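Local coordinates for protein alpha-1,2-Mannosidase (Trichoderma reesei, PDB 1HCU) that is an alpha-1,2-mannosidase that cleaves four consecutive mannose residues, probably from high-mannose N-glycans with calcium as cofactor, at residues G354-D359 against G380-A385; H283-K288 against G374-A379; G220-F225 against G242-F247; H41-S46 against A445-E450; G95-E100 against V175-S180. One frame throughout, in Å; residues are numbered along the deposited sequence.

Interaction 1: G354-D359 against G380-A385; sequences GFAWVD and GFWVTA
Trp382 lays one face of its indole against the chain at Ala356 and Trp357, and it has more surface buried here than any other residue of the pair. Its CG stands between its own backbone N and carbonyl carbon (chi1 65°), which folds the ring over the facing strand instead of out along its own. Ala356 O sits over that face near the rim, 3.4 Å from Trp382 CD2, and the methyl of Ala356 makes an off-centre CH-pi contact with the five-membered ring. Farther out, Trp382 CZ3 comes within 3.4 Å of Trp357 CA, while Val358 CG2 meets the ring edge in plane, 3.8 Å from Trp382 CZ3. A serine in place of Trp382 would probably open a gap beside Ala356 and leave Val358 CG2 without its aromatic neighbour. Between the strands, Ala356 N donates to Trp382 O at 2.8 Å and Trp382 N returns a bond to Ala356 O at 2.9 Å. Phe355 and Val383 are on the opposite face of the sheet, where Phe355 CB meets Phe381 CD1. At Gly354 the pairing changes step: its O accepts from Thr384 N (2.9 Å) and from Ala385 N, both reaching it from the same side of the carbonyl plane, and a CB here would strike Thr384 OG1. Two residues facing one make a classic beta bulge, here in an antiparallel sheet beside Glu353, the predicted proton donor.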
# COMPACT_ATOMS: atom_id res chain seq x y z
N GLY A 354 9.93 -9.25 8.71
CA GLY A 354 11.26 -9.10 8.16
C GLY A 354 11.94 -10.45 8.13
O GLY A 354 11.79 -11.24 9.06
N PHE A 355 12.67 -10.73 7.05
CA PHE A 355 13.38 -11.99 6.90
C PHE A 355 14.67 -11.76 6.12
O PHE A 355 14.82 -10.73 5.45
CB PHE A 355 12.51 -13.04 6.20
CG PHE A 355 12.14 -12.69 4.77
CD1 PHE A 355 12.96 -13.07 3.71
CD2 PHE A 355 10.97 -11.98 4.50
CE1 PHE A 355 12.62 -12.75 2.40
CE2 PHE A 355 10.62 -11.66 3.19
CZ PHE A 355 11.45 -12.04 2.14
N ALA A 356 15.59 -12.71 6.20
CA ALA A 356 16.87 -12.58 5.51
C ALA A 356 17.40 -13.92 4.98
O ALA A 356 16.90 -14.98 5.32
CB ALA A 356 17.89 -11.94 6.44
N TRP A 357 18.44 -13.85 4.15
CA TRP A 357 19.00 -15.06 3.59
C TRP A 357 20.47 -14.84 3.23
O TRP A 357 21.04 -13.80 3.57
CB TRP A 357 18.20 -15.47 2.34
CG TRP A 357 18.21 -14.43 1.25
CD1 TRP A 357 19.01 -14.42 0.14
CD2 TRP A 357 17.43 -13.23 1.19
NE1 TRP A 357 18.77 -13.29 -0.60
CE2 TRP A 357 17.81 -12.54 0.02
CE3 TRP A 357 16.45 -12.67 2.02
CZ2 TRP A 357 17.24 -11.32 -0.35
CZ3 TRP A 357 15.88 -11.44 1.65
CH2 TRP A 357 16.28 -10.78 0.48
N VAL A 358 21.07 -15.82 2.58
CA VAL A 358 22.45 -15.70 2.15
C VAL A 358 22.42 -15.61 0.63
O VAL A 358 21.89 -16.50 -0.04
CB VAL A 358 23.28 -16.94 2.56
CG1 VAL A 358 24.72 -16.77 2.14
CG2 VAL A 358 23.20 -17.16 4.07
N ASP A 359 22.95 -14.51 0.08
CA ASP A 359 22.96 -14.34 -1.37
C ASP A 359 23.73 -15.50 -1.99
O ASP A 359 24.90 -15.70 -1.66
CB ASP A 359 23.63 -13.02 -1.74
CG ASP A 359 23.54 -12.72 -3.22
OD1 ASP A 359 22.79 -11.79 -3.58
OD2 ASP A 359 24.21 -13.42 -4.01
N GLY A 380 14.73 -21.52 2.93
CA GLY A 380 15.37 -20.55 2.08
C GLY A 380 15.45 -19.15 2.66
O GLY A 380 15.80 -18.20 1.96
N PHE A 381 15.12 -19.00 3.94
CA PHE A 381 15.18 -17.70 4.60
C PHE A 381 15.04 -17.88 6.11
O PHE A 381 14.64 -18.94 6.57
CB PHE A 381 14.04 -16.80 4.08
CG PHE A 381 12.66 -17.21 4.56
CD1 PHE A 381 12.12 -16.67 5.73
CD2 PHE A 381 11.90 -18.15 3.85
CE1 PHE A 381 10.85 -17.06 6.19
CE2 PHE A 381 10.64 -18.54 4.30
CZ PHE A 381 10.11 -18.00 5.47
N TRP A 382 15.41 -16.86 6.87
CA TRP A 382 15.21 -16.93 8.31
C TRP A 382 14.51 -15.64 8.72
O TRP A 382 14.59 -14.63 8.02
CB TRP A 382 16.53 -17.14 9.07
CG TRP A 382 17.52 -16.06 8.99
CD1 TRP A 382 17.60 -14.96 9.80
CD2 TRP A 382 18.64 -16.00 8.11
NE1 TRP A 382 18.71 -14.22 9.47
CE2 TRP A 382 19.37 -14.83 8.44
CE3 TRP A 382 19.11 -16.82 7.07
CZ2 TRP A 382 20.54 -14.46 7.78
CZ3 TRP A 382 20.27 -16.45 6.41
CH2 TRP A 382 20.97 -15.28 6.76
N VAL A 383 13.81 -15.69 9.84
CA VAL A 383 13.05 -14.54 10.32
C VAL A 383 13.85 -13.59 11.18
O VAL A 383 14.58 -14.02 12.07
CB VAL A 383 11.83 -15.00 11.14
CG1 VAL A 383 10.94 -13.81 11.48
CG2 VAL A 383 11.06 -16.06 10.38
N THR A 384 13.70 -12.30 10.91
CA THR A 384 14.39 -11.26 11.66
C THR A 384 13.35 -10.43 12.44
O THR A 384 13.66 -9.85 13.47
CB THR A 384 15.19 -10.32 10.72
OG1 THR A 384 14.32 -9.77 9.73
CG2 THR A 384 16.32 -11.08 10.02
N ALA A 385 12.13 -10.40 11.92
CA ALA A 385 11.02 -9.67 12.55
C ALA A 385 9.82 -10.59 12.40
O ALA A 385 9.17 -10.61 11.36
CB ALA A 385 10.78 -8.35 11.83

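Interaction 2: H283-K288 against G374-A379; sequences HPSTRK and GFYSSA
With its CG turned opposite to the backbone N (chi1 175°), Tyr376 throws its ring off helix 373-379 and across to loop 283-288, where Ser285 keeps OG between its backbone N and carbonyl carbon (chi1 63°), a rotamer that points OG at the phenol oxygen. The loop is a type I beta turn, closed by a bond from Arg287 N to Pro284 O, and it docks on the last turn of the helix through three successive side chains. Ser285 OG lies near the plane of the tyrosine ring, at its edge, and shares a short hydrogen bond of 2.5 Å with Tyr376 OH; either hydroxyl could be the donor. That phenol oxygen also receives Val358 N, which ties the pair to the neighbouring strand region. Thr286 comes in over the ring: its OG1 stands above the ring centre, 3.5 Å from Tyr376 CE1, and donates to Tyr376 O at 2.8 Å from above the carbonyl plane. The methyl CG2 of Thr286 touches the same ring, 3.6 Å from Tyr376 CE2. A phenylalanine here would probably keep this ring contact but leave Ser285 OG and Val358 N without the oxygen they share. Arg287 folds back at its second and third torsions to bring its guanidinium beside the helix end, where its positive charge probably suits the carbonyl oxygens; NE is in a salt bridge with Asp289, and NH1 has Gln345 as a second partner. Arg287 NH1 meets Ser378 O at 2.7 Å, in the carbonyl plane, with the oxygen only 15° out of the guanidinium plane.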
# COMPACT_ATOMS: atom_id res chain seq x y z
N HIS A 283 18.94 -14.64 -4.87
CA HIS A 283 18.49 -16.01 -4.63
C HIS A 283 19.10 -16.61 -3.37
O HIS A 283 20.32 -16.58 -3.20
CB HIS A 283 18.86 -16.89 -5.84
CG HIS A 283 18.42 -16.33 -7.15
ND1 HIS A 283 17.10 -16.16 -7.49
CD2 HIS A 283 19.14 -15.85 -8.19
CE1 HIS A 283 17.02 -15.60 -8.69
NE2 HIS A 283 18.24 -15.41 -9.14
N PRO A 284 18.26 -17.14 -2.46
CA PRO A 284 18.77 -17.74 -1.22
C PRO A 284 19.69 -18.92 -1.54
O PRO A 284 19.37 -19.75 -2.39
CB PRO A 284 17.50 -18.20 -0.51
CG PRO A 284 16.49 -17.21 -0.96
CD PRO A 284 16.79 -17.07 -2.44
N SER A 285 20.83 -18.98 -0.86
CA SER A 285 21.79 -20.04 -1.09
C SER A 285 21.20 -21.45 -0.93
O SER A 285 21.63 -22.37 -1.62
CB SER A 285 23.01 -19.86 -0.16
OG SER A 285 22.65 -19.96 1.21
N THR A 286 20.22 -21.62 -0.05
CA THR A 286 19.61 -22.93 0.16
C THR A 286 18.40 -23.20 -0.71
O THR A 286 17.93 -24.33 -0.80
CB THR A 286 19.17 -23.12 1.63
OG1 THR A 286 18.36 -22.01 2.03
CG2 THR A 286 20.38 -23.25 2.54
N ARG A 287 17.88 -22.14 -1.34
CA ARG A 287 16.72 -22.24 -2.22
C ARG A 287 16.89 -21.29 -3.40
O ARG A 287 16.30 -20.20 -3.44
CB ARG A 287 15.43 -21.88 -1.46
CG ARG A 287 15.01 -22.89 -0.39
CD ARG A 287 14.57 -24.23 -0.99
NE ARG A 287 13.36 -24.09 -1.80
CZ ARG A 287 12.13 -24.01 -1.31
NH1 ARG A 287 11.92 -24.07 0.00
NH2 ARG A 287 11.10 -23.85 -2.13
N LYS A 288 17.71 -21.70 -4.36
CA LYS A 288 17.98 -20.88 -5.54
C LYS A 288 16.71 -20.58 -6.34
O LYS A 288 16.59 -19.52 -6.95
CB LYS A 288 19.00 -21.58 -6.44
CG LYS A 288 20.33 -20.86 -6.52
CD LYS A 288 21.34 -21.40 -5.54
CE LYS A 288 21.86 -22.76 -5.99
NZ LYS A 288 23.02 -23.16 -5.15
N GLY A 374 18.30 -25.09 10.83
CA GLY A 374 17.63 -26.08 10.00
C GLY A 374 16.50 -25.47 9.18
O GLY A 374 16.29 -25.87 8.04
N PHE A 375 15.79 -24.50 9.76
CA PHE A 375 14.69 -23.88 9.03
C PHE A 375 15.19 -23.24 7.73
O PHE A 375 14.58 -23.42 6.68
CB PHE A 375 13.97 -22.85 9.92
CG PHE A 375 12.82 -22.16 9.23
CD1 PHE A 375 13.01 -20.96 8.58
CD2 PHE A 375 11.56 -22.76 9.18
CE1 PHE A 375 11.97 -20.34 7.87
CE2 PHE A 375 10.51 -22.15 8.48
CZ PHE A 375 10.72 -20.94 7.83
N TYR A 376 16.31 -22.52 7.79
CA TYR A 376 16.85 -21.88 6.59
C TYR A 376 17.22 -22.89 5.50
O TYR A 376 16.98 -22.65 4.33
CB TYR A 376 18.08 -21.02 6.93
CG TYR A 376 18.76 -20.41 5.72
CD1 TYR A 376 18.06 -19.56 4.85
CD2 TYR A 376 20.10 -20.70 5.43
CE1 TYR A 376 18.69 -19.01 3.71
CE2 TYR A 376 20.74 -20.15 4.31
CZ TYR A 376 20.03 -19.32 3.46
OH TYR A 376 20.66 -18.83 2.33
N SER A 377 17.80 -24.02 5.89
CA SER A 377 18.20 -25.03 4.92
C SER A 377 17.07 -25.46 3.99
O SER A 377 17.29 -25.59 2.79
CB SER A 377 18.76 -26.26 5.65
OG SER A 377 20.01 -25.95 6.24
N SER A 378 15.88 -25.67 4.53
CA SER A 378 14.76 -26.09 3.70
C SER A 378 13.82 -24.96 3.27
O SER A 378 13.20 -25.06 2.21
CB SER A 378 13.96 -27.19 4.40
OG SER A 378 13.33 -26.70 5.58
N ALA A 379 13.72 -23.90 4.07
CA ALA A 379 12.82 -22.80 3.74
C ALA A 379 13.43 -21.76 2.80
O ALA A 379 12.73 -21.17 1.98
CB ALA A 379 12.34 -22.13 5.01

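Interaction 3: G220-F225 against G242-F247; sequences GLIGTF and GLMDSF
A mainly van der Waals contact, of apolar groups on each other and on the loop backbone, joins Ile222, Thr224 and Phe225, on the loop leading into strand 225-227, to Leu243, Met244 and Phe247 at the entry to helix 245-257, in the buried inner part of the chain. Met244 has the most surface buried by the contact. Its chain runs extended from the backbone until it bends at the last torsion (chi3 -77°), which lays CE against the loop backbone, 3.1 Å from Gly223 O and 3.2 Å from Ile222 O. The second of these oxygens has its hydrogen-bond donor in the hydroxyl of Tyr296. Ile222 points back toward the helix: its CD1 ends 3.4 Å from Phe247 CE1, a close fit between side chains that approach from opposite directions. At the more open end Thr224 crosses Leu243, with Thr224 CG2 3.7 Å from Leu243 CB, and the same methyl sits over the centre of the Phe225 ring. Phe225 CZ then touches Leu243 CD1 at 4.0 Å, so that threonine, leucine and phenylalanine form a small cluster. Thr224 OG1 bonds Ser237 O and still lies 3.7 Å from Met244 CE. Helix 175-178 packs on Ile222 and Met244 as well. Asp245, a predicted active-site residue, lies next to this contact. Family 47 enzymes are (alpha/alpha)7 barrels whose connecting segments line the active-site cavity.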
# COMPACT_ATOMS: atom_id res chain seq x y z
N GLY A 220 18.04 4.71 -12.48
CA GLY A 220 16.69 4.58 -11.96
C GLY A 220 16.60 4.29 -10.47
O GLY A 220 15.56 4.53 -9.86
N LEU A 221 17.67 3.77 -9.89
CA LEU A 221 17.69 3.46 -8.46
C LEU A 221 18.30 4.62 -7.68
O LEU A 221 19.52 4.68 -7.45
CB LEU A 221 18.47 2.16 -8.20
CG LEU A 221 17.81 0.95 -8.87
CD1 LEU A 221 18.59 -0.33 -8.56
CD2 LEU A 221 16.37 0.83 -8.37
N ILE A 222 17.42 5.54 -7.29
CA ILE A 222 17.77 6.76 -6.57
C ILE A 222 18.01 6.59 -5.08
O ILE A 222 17.82 5.51 -4.52
CB ILE A 222 16.66 7.83 -6.77
CG1 ILE A 222 15.32 7.34 -6.19
CG2 ILE A 222 16.48 8.10 -8.26
CD1 ILE A 222 14.21 8.39 -6.18
N GLY A 223 18.43 7.68 -4.44
CA GLY A 223 18.69 7.67 -3.01
C GLY A 223 17.38 7.73 -2.23
O GLY A 223 16.31 7.82 -2.82
N THR A 224 17.48 7.70 -0.90
CA THR A 224 16.31 7.69 -0.03
C THR A 224 15.87 9.05 0.52
O THR A 224 14.67 9.33 0.59
CB THR A 224 16.54 6.74 1.17
OG1 THR A 224 16.83 5.42 0.69
CG2 THR A 224 15.31 6.67 2.07
N PHE A 225 16.82 9.89 0.91
CA PHE A 225 16.48 11.19 1.48
C PHE A 225 16.81 12.39 0.60
O PHE A 225 17.90 12.47 0.03
CB PHE A 225 17.15 11.34 2.85
CG PHE A 225 16.90 10.17 3.76
CD1 PHE A 225 17.90 9.22 4.00
CD2 PHE A 225 15.67 10.02 4.39
CE1 PHE A 225 17.67 8.14 4.84
CE2 PHE A 225 15.42 8.94 5.23
CZ PHE A 225 16.43 7.99 5.46
N GLY A 242 10.23 -0.05 3.11
CA GLY A 242 10.09 1.20 3.83
C GLY A 242 10.94 2.36 3.34
O GLY A 242 12.11 2.18 3.01
N LEU A 243 10.33 3.54 3.29
CA LEU A 243 11.01 4.77 2.87
C LEU A 243 11.21 4.97 1.37
O LEU A 243 11.65 6.05 0.95
CB LEU A 243 12.38 4.87 3.54
CG LEU A 243 12.41 4.85 5.07
CD1 LEU A 243 13.86 4.87 5.50
CD2 LEU A 243 11.63 6.04 5.64
N MET A 244 10.90 3.96 0.55
CA MET A 244 11.08 4.10 -0.90
C MET A 244 10.02 3.40 -1.74
O MET A 244 9.63 3.90 -2.80
CB MET A 244 12.48 3.58 -1.29
CG MET A 244 12.82 3.68 -2.79
SD MET A 244 14.59 3.32 -3.13
CE MET A 244 15.36 4.88 -2.61
N ASP A 245 9.55 2.24 -1.27
CA ASP A 245 8.56 1.45 -2.00
C ASP A 245 7.51 2.17 -2.85
O ASP A 245 7.51 2.06 -4.08
CB ASP A 245 7.83 0.50 -1.05
CG ASP A 245 7.33 1.20 0.22
OD1 ASP A 245 7.16 2.45 0.22
OD2 ASP A 245 7.10 0.49 1.22
N SER A 246 6.61 2.90 -2.21
CA SER A 246 5.54 3.56 -2.95
C SER A 246 5.96 4.58 -4.01
O SER A 246 5.15 4.96 -4.85
CB SER A 246 4.49 4.15 -1.99
OG SER A 246 5.08 4.92 -0.94
N PHE A 247 7.22 5.03 -3.98
CA PHE A 247 7.71 5.98 -4.99
C PHE A 247 7.78 5.31 -6.37
O PHE A 247 7.27 5.85 -7.35
CB PHE A 247 9.11 6.50 -4.63
CG PHE A 247 9.84 7.09 -5.80
CD1 PHE A 247 10.86 6.39 -6.42
CD2 PHE A 247 9.43 8.31 -6.34
CE1 PHE A 247 11.47 6.89 -7.58
CE2 PHE A 247 10.02 8.81 -7.50
CZ PHE A 247 11.05 8.10 -8.12

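Interaction 4: H41-S46 against A445-E450; sequences HPVSNS and ASDDME
Asp447 reaches from its loop into the bend formed by His41, Pro42, Val43 and Ser44, and its whole side chain is engaged. With CG anti to the backbone N (chi1 -168°), the carboxylate is carried across to the other loop. CB passes alongside valine, 4.1 Å from Val43 CG2, and CG lies 3.6 Å from Ser44 N. Beyond it OD1 takes two backbone N-H groups: Val43 N at 2.7 Å, nearly in line with the C-O bond, and Ser44 N at 3.1 Å, from above the carboxylate plane and on the same face as the first. OD2 receives Ser44 OG at 2.5 Å on its syn lone pair. That hydroxyl is in turn the acceptor for Ser46 OG (2.9 Å), a second shell that fixes how the serine is turned. At the root of the aspartate, Asp447 O stands over one face of the His41 imidazole, displaced toward the rim, while His41 NE2 is held by Asp48. Apolar edges flank the polar centre: Pro42 CD lies 4.0 Å from Met449 CB, and Val43 CG2 is near Ala445 CB. Residues 42 to 44 have helical backbone angles, so the N-H groups of Val43 and Ser44 converge on one carboxylate oxygen much as at the start of a helix. Three good donors on two oxygens would probably keep Asp447 ionised and pin these loops, distant in sequence, together.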
# COMPACT_ATOMS: atom_id res chain seq x y z
N HIS A 41 -9.01 -1.86 19.08
CA HIS A 41 -8.14 -2.82 19.72
C HIS A 41 -9.12 -3.91 20.11
O HIS A 41 -9.76 -3.85 21.16
CB HIS A 41 -7.46 -2.21 20.94
CG HIS A 41 -6.50 -1.11 20.60
ND1 HIS A 41 -5.79 -0.42 21.56
CD2 HIS A 41 -6.14 -0.58 19.41
CE1 HIS A 41 -5.03 0.49 20.97
NE2 HIS A 41 -5.23 0.41 19.67
N PRO A 42 -9.27 -4.92 19.24
CA PRO A 42 -10.15 -6.09 19.35
C PRO A 42 -10.17 -6.90 20.65
O PRO A 42 -11.20 -7.48 20.99
CB PRO A 42 -9.76 -6.94 18.14
CG PRO A 42 -8.32 -6.61 17.96
CD PRO A 42 -8.29 -5.12 18.15
N VAL A 43 -9.06 -6.93 21.38
CA VAL A 43 -9.04 -7.69 22.63
C VAL A 43 -9.52 -6.85 23.80
O VAL A 43 -10.52 -7.19 24.46
CB VAL A 43 -7.63 -8.21 22.95
CG1 VAL A 43 -7.70 -9.14 24.17
CG2 VAL A 43 -7.05 -8.94 21.75
N SER A 44 -8.82 -5.76 24.07
CA SER A 44 -9.19 -4.87 25.16
C SER A 44 -10.48 -4.13 24.82
O SER A 44 -11.13 -3.55 25.69
CB SER A 44 -8.06 -3.87 25.41
OG SER A 44 -7.78 -3.14 24.23
N ASN A 45 -10.85 -4.15 23.54
CA ASN A 45 -12.04 -3.46 23.04
C ASN A 45 -11.90 -1.95 23.24
O ASN A 45 -12.88 -1.24 23.42
CB ASN A 45 -13.31 -3.98 23.73
CG ASN A 45 -13.89 -5.21 23.04
OD1 ASN A 45 -14.63 -5.98 23.65
ND2 ASN A 45 -13.57 -5.39 21.76
N SER A 46 -10.66 -1.46 23.21
CA SER A 46 -10.40 -0.03 23.34
C SER A 46 -10.06 0.52 21.96
O SER A 46 -10.29 -0.13 20.95
CB SER A 46 -9.25 0.24 24.32
OG SER A 46 -8.03 -0.28 23.84
N ALA A 445 -1.93 -12.33 20.24
CA ALA A 445 -2.36 -11.08 19.61
C ALA A 445 -1.76 -9.88 20.33
O ALA A 445 -1.62 -9.90 21.55
CB ALA A 445 -3.88 -10.98 19.66
N SER A 446 -1.42 -8.84 19.58
CA SER A 446 -0.85 -7.63 20.19
C SER A 446 -1.93 -6.58 20.41
O SER A 446 -1.64 -5.43 20.74
CB SER A 446 0.30 -7.07 19.34
OG SER A 446 -0.06 -6.93 17.97
N ASP A 447 -3.18 -6.99 20.23
CA ASP A 447 -4.35 -6.14 20.43
C ASP A 447 -4.38 -4.86 19.58
O ASP A 447 -4.32 -3.75 20.10
CB ASP A 447 -4.45 -5.79 21.92
CG ASP A 447 -5.78 -5.16 22.29
OD1 ASP A 447 -6.82 -5.55 21.70
OD2 ASP A 447 -5.79 -4.28 23.17
N ASP A 448 -4.50 -5.03 18.27
CA ASP A 448 -4.55 -3.89 17.36
C ASP A 448 -5.07 -4.30 15.99
O ASP A 448 -4.74 -5.36 15.48
CB ASP A 448 -3.18 -3.24 17.24
CG ASP A 448 -3.16 -2.10 16.23
OD1 ASP A 448 -3.92 -1.12 16.40
OD2 ASP A 448 -2.39 -2.19 15.26
N MET A 449 -5.90 -3.45 15.40
CA MET A 449 -6.49 -3.71 14.10
C MET A 449 -6.33 -2.45 13.24
O MET A 449 -7.18 -1.56 13.26
CB MET A 449 -7.96 -4.10 14.25
CG MET A 449 -8.66 -4.48 12.96
SD MET A 449 -10.20 -5.45 13.22
CE MET A 449 -11.43 -4.17 13.23
N GLU A 450 -5.23 -2.40 12.50
CA GLU A 450 -4.93 -1.26 11.64
C GLU A 450 -6.00 -1.03 10.57
O GLU A 450 -6.64 -1.97 10.11
CB GLU A 450 -3.57 -1.48 10.97
CG GLU A 450 -2.42 -1.51 11.95
CD GLU A 450 -1.99 -0.12 12.37
OE1 GLU A 450 -1.22 -0.02 13.35
OE2 GLU A 450 -2.41 0.86 11.72

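Interaction 5: G95-E100 against V175-S180; sequences GSSVFE and VAEIGS
The first turn of helix 98-117 passes helix 175-178 with Phe99 CA and Glu177 CA, the closest pair of CA atoms across the segments, 5.2 Å apart. Phe99, its CG anti to the backbone N (chi1 170°), lies across the other helix. The ring edge meets serine in its plane, Phe99 CE1 being 3.5 Å from Ser180 CB; the Glu177 and Phe99 side chains cross at about a right angle, with Glu177 CG 3.8 Å from Phe99 CB. Ser180 OG is turned back to Ala176 O (2.7 Å) and also bonds Ser246 OG. No direct polar bond joins the two segments; two waters do so instead, both donating to Glu177 OE2. One sits 2.7 Å from Ser97 OG, and the other accepts from Phe99 N at 2.8 Å. Ser97 is the N-cap of the helix, its OG accepting from Glu100 N. Linked by the second water to Phe99 N in the first turn, the Glu177 carboxylate probably adds favourable negative charge there. Glu100, the predicted proton donor, is salt-bridged to Arg104, and a bound calcium ion lies about 7 Å from the Phe99 side chain: a capped helix N terminus at the edge of the predicted catalytic site.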
# COMPACT_ATOMS: atom_id res chain seq x y z
N GLY A 95 1.36 16.62 15.60
CA GLY A 95 1.91 16.46 14.27
C GLY A 95 1.06 15.59 13.36
O GLY A 95 0.42 14.65 13.83
N SER A 96 1.05 15.91 12.07
CA SER A 96 0.28 15.14 11.10
C SER A 96 1.16 14.68 9.95
O SER A 96 1.82 15.49 9.31
CB SER A 96 -0.87 15.99 10.55
OG SER A 96 -1.48 15.36 9.42
N SER A 97 1.16 13.38 9.69
CA SER A 97 1.97 12.83 8.59
C SER A 97 1.32 13.16 7.26
O SER A 97 0.20 12.72 6.97
CB SER A 97 2.10 11.31 8.71
OG SER A 97 2.75 10.76 7.57
N VAL A 98 2.01 13.95 6.45
CA VAL A 98 1.49 14.31 5.14
C VAL A 98 1.22 13.02 4.35
O VAL A 98 0.15 12.86 3.76
CB VAL A 98 2.52 15.17 4.37
CG1 VAL A 98 2.00 15.48 2.98
CG2 VAL A 98 2.82 16.44 5.16
N PHE A 99 2.19 12.11 4.37
CA PHE A 99 2.10 10.82 3.66
C PHE A 99 0.96 9.90 4.12
O PHE A 99 0.11 9.51 3.32
CB PHE A 99 3.44 10.07 3.79
CG PHE A 99 3.39 8.64 3.31
CD1 PHE A 99 3.22 8.33 1.96
CD2 PHE A 99 3.51 7.59 4.23
CE1 PHE A 99 3.18 7.01 1.53
CE2 PHE A 99 3.47 6.26 3.80
CZ PHE A 99 3.30 5.97 2.45
N GLU A 100 0.96 9.54 5.40
CA GLU A 100 -0.08 8.66 5.94
C GLU A 100 -1.47 9.26 5.75
O GLU A 100 -2.42 8.55 5.39
CB GLU A 100 0.15 8.40 7.43
CG GLU A 100 1.51 7.78 7.79
CD GLU A 100 1.73 6.41 7.16
OE1 GLU A 100 0.74 5.71 6.86
OE2 GLU A 100 2.90 6.02 6.98
N VAL A 175 12.02 9.61 -0.25
CA VAL A 175 11.38 9.50 -1.56
C VAL A 175 9.99 8.87 -1.52
O VAL A 175 9.11 9.26 -2.29
CB VAL A 175 12.27 8.74 -2.58
CG1 VAL A 175 13.58 9.49 -2.78
CG2 VAL A 175 12.54 7.31 -2.12
N ALA A 176 9.77 7.89 -0.65
CA ALA A 176 8.45 7.29 -0.59
C ALA A 176 7.40 8.34 -0.20
O ALA A 176 6.37 8.46 -0.86
CB ALA A 176 8.42 6.12 0.39
N GLU A 177 7.66 9.10 0.86
CA GLU A 177 6.68 10.10 1.31
C GLU A 177 6.54 11.30 0.37
O GLU A 177 5.48 11.93 0.31
CB GLU A 177 7.03 10.55 2.74
CG GLU A 177 7.16 9.36 3.69
CD GLU A 177 7.12 9.73 5.16
OE1 GLU A 177 7.72 8.99 5.96
OE2 GLU A 177 6.49 10.75 5.52
N ILE A 178 7.60 11.61 -0.36
CA ILE A 178 7.58 12.70 -1.32
C ILE A 178 6.90 12.24 -2.60
O ILE A 178 6.10 12.97 -3.19
CB ILE A 178 9.01 13.13 -1.70
CG1 ILE A 178 9.73 13.74 -0.50
CG2 ILE A 178 8.95 14.10 -2.87
CD1 ILE A 178 11.20 14.03 -0.76
N GLY A 179 7.21 11.02 -3.02
CA GLY A 179 6.66 10.48 -4.25
C GLY A 179 5.36 9.71 -4.19
O GLY A 179 5.00 9.03 -5.15
N SER A 180 4.64 9.81 -3.07
CA SER A 180 3.38 9.10 -2.94
C SER A 180 2.23 10.08 -2.75
O SER A 180 1.23 9.75 -2.11
CB SER A 180 3.43 8.13 -1.77
OG SER A 180 4.34 7.07 -2.02
O HOH W 1 5.14 9.62 7.96
O HOH W 2 4.84 12.60 4.97

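How the interactions relate
From the N terminus, residues 41-46 open interaction 4, whose partner 445-450 comes almost 400 residues later; the other four contacts all fall within this long span. Interaction 5 closes first, joining 95-100 to 175-180, and interaction 3 follows in series with the short loop from 220-225 to 242-247. These two touch, through Ser246 and Ser180 and through Thr224 and Val175, and bring the predicted catalytic region together. Interactions 2 and 1 then cross: 283-288, 354-359, 374-379 and 380-385 alternate, so that the turn, the strand pair and helix 373-379 form one unit. Interaction 4 ties the early and late loops, with nearest atoms about 8 Å from interaction 5.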